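Local atomic coordinates of L-2,4-diaminobutyric acid acetyltransferase (Geobacillus sp., PDB entry 6SLL), a protein that catalyses the acetylation of L-2,4-diaminobutyric acid by acetyl coenzyme A, a step in the biosynthesis of the chemical chaperone ectoine. Residues Y48-M51 against L52-D55. Residues are numbered along the deposited sequence; the frame is centred on the assembly and turned at random. Where two conformers were deposited one is given.
With DAB (2,4-diaminobutyric acid), chain D.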
loop_
_atom_site.group_PDB
_atom_site.type_symbol
_atom_site.label_atom_id
_atom_site.label_comp_id
_atom_site.label_asym_id
_atom_site.label_seq_id
_atom_site.Cartn_x
_atom_site.Cartn_y
_atom_site.Cartn_z
ATOM N N TYR B 48 -1.298 -10.103 3.111
ATOM C CA TYR B 48 -1.412 -9.808 1.666
ATOM C C TYR B 48 -0.743 -8.472 1.347
ATOM O O TYR B 48 -0.094 -8.364 0.300
ATOM C CB TYR B 48 -2.907 -9.799 1.288
ATOM C CG TYR B 48 -3.179 -9.689 -0.177
ATOM C CD1 TYR B 48 -3.226 -8.435 -0.788
ATOM C CD2 TYR B 48 -3.452 -10.771 -0.960
ATOM C CE1 TYR B 48 -3.516 -8.310 -2.103
ATOM C CE2 TYR B 48 -3.727 -10.686 -2.291
ATOM C CZ TYR B 48 -3.800 -9.460 -2.898
ATOM O OH TYR B 48 -4.119 -9.278 -4.216
ATOM N N CYS B 49 -0.934 -7.445 2.170
ATOM C CA CYS B 49 -0.277 -6.162 1.958
ATOM C C CYS B 49 1.201 -6.317 1.808
ATOM O O CYS B 49 1.831 -5.706 0.933
ATOM C CB CYS B 49 -0.644 -5.224 3.096
ATOM S SG CYS B 49 0.040 -3.554 2.956
ATOM N N TYR B 50 1.828 -7.082 2.698
ATOM C CA TYR B 50 3.276 -7.247 2.620
ATOM C C TYR B 50 3.696 -8.088 1.454
ATOM O O TYR B 50 4.811 -7.843 0.903
ATOM C CB TYR B 50 3.812 -7.757 3.993
ATOM C CG TYR B 50 3.508 -6.773 5.095
ATOM C CD1 TYR B 50 4.210 -5.578 5.177
ATOM C CD2 TYR B 50 2.502 -6.995 5.999
ATOM C CE1 TYR B 50 3.881 -4.624 6.119
ATOM C CE2 TYR B 50 2.163 -6.026 6.941
ATOM C CZ TYR B 50 2.861 -4.849 7.007
ATOM O OH TYR B 50 2.453 -3.896 7.903
ATOM N N MET B 51 2.894 -8.985 0.978
ATOM C CA MET B 51 3.166 -9.666 -0.304
ATOM C C MET B 51 3.132 -8.690 -1.428
ATOM O O MET B 51 4.012 -8.717 -2.314
ATOM C CB MET B 51 2.096 -10.772 -0.526
ATOM C CG MET B 51 2.155 -11.847 0.426
ATOM S SD MET B 51 0.796 -13.046 0.215
ATOM C CE MET B 51 0.980 -13.925 1.749
ATOM N N LEU B 52 2.156 -7.758 -1.456
ATOM C CA LEU B 52 2.115 -6.722 -2.487
ATOM C C LEU B 52 3.314 -5.879 -2.488
ATOM O O LEU B 52 3.842 -5.507 -3.568
ATOM C CB LEU B 52 0.943 -5.798 -2.389
ATOM C CG LEU B 52 -0.383 -6.277 -2.617
ATOM C CD1 LEU B 52 -1.385 -5.097 -2.576
ATOM C CD2 LEU B 52 -0.511 -6.978 -3.989
ATOM N N LEU B 53 3.770 -5.460 -1.312
ATOM C CA LEU B 53 4.964 -4.650 -1.274
ATOM C C LEU B 53 6.143 -5.384 -1.812
ATOM O O LEU B 53 6.930 -4.828 -2.573
ATOM C CB LEU B 53 5.183 -4.189 0.187
ATOM C CG LEU B 53 4.208 -3.130 0.688
ATOM C CD1 LEU B 53 4.239 -3.020 2.195
ATOM C CD2 LEU B 53 4.508 -1.753 0.088
ATOM N N GLY B 54 6.312 -6.659 -1.476
ATOM C CA GLY B 54 7.357 -7.492 -1.986
ATOM C C GLY B 54 7.266 -7.756 -3.459
ATOM O O GLY B 54 8.271 -8.112 -4.060
ATOM N N ASP B 55 6.067 -7.668 -4.030
ATOM C CA ASP B 55 5.881 -7.907 -5.434
ATOM C C ASP B 55 5.986 -6.626 -6.227
ATOM O O ASP B 55 6.935 -6.405 -6.969
ATOM C CB ASP B 55 4.531 -8.567 -5.621
ATOM C CG ASP B 55 4.227 -9.004 -7.005
ATOM O OD1 ASP B 55 4.900 -8.514 -7.949
ATOM O OD2 ASP B 55 3.338 -9.936 -7.064
HETATM N N DAB D . -7.973 -10.786 -0.341
HETATM C CA DAB D . -7.135 -9.664 -0.827
HETATM C C DAB D . -7.423 -8.406 -0.006
HETATM O O DAB D . -8.501 -8.352 0.599
HETATM C CB DAB D . -7.191 -9.440 -2.329
HETATM C CG DAB D . -8.471 -8.891 -2.759
HETATM N ND DAB D . -8.440 -8.763 -4.271
HETATM O OXT DAB D . -6.604 -7.503 -0.104
#
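Tyr48 and Leu52 meet one turn apart on the helix 47-56, and the tyrosine ring also packs against the bound 2,4-diaminobutyric acid. Leu52 CG lies 3.8 Å from Tyr48 CE1, and both leucine methyls come near that same ring atom. The ligand sits over one ring face, and the ligand's CA lies over the ring centre, 3.7 Å above its plane. The ligand's CB comes closest, 3.4 Å from Tyr48 CZ. Tyr48 CG stands anti to the backbone N (chi1 -172°), and its ring comes to lie between the ligand and Leu52.

A second apolar pair forms on Leu53. Its CD1 touches Tyr50 CD1 at 3.9 Å, the two side chains running side by side in the same direction. Cys49 SG reaches the same methyl more loosely, at 4.3 Å.

Regular alpha-helical bonds hold this spacing. Leu52 N donates to Tyr48 O at 2.9 Å, and Leu53 N to Cys49 O at 3.0 Å. Gly54 N donates to Tyr50 O in the same way. The last bond, Asp55 N to Met51 O, is weak, with an N-H...O angle of 129°.

The polar ends are anchored further out. Tyr48 OH is hydrogen-bonded to Thr125 OG1 of the second subunit. Glu168 and Asp43 of the second subunit hydrogen-bond the ligand. The helix thus adds an aromatic wall to a substrate site in the neighbouring subunit. Tyr50 OH is hydrogen-bonded to Gln90 and Asn45 of its own chain. Within this GNAT-family subunit, Tyr50 packs on helix 29-39, while Cys49 and Leu53 rest on Trp89 of strand 85-93.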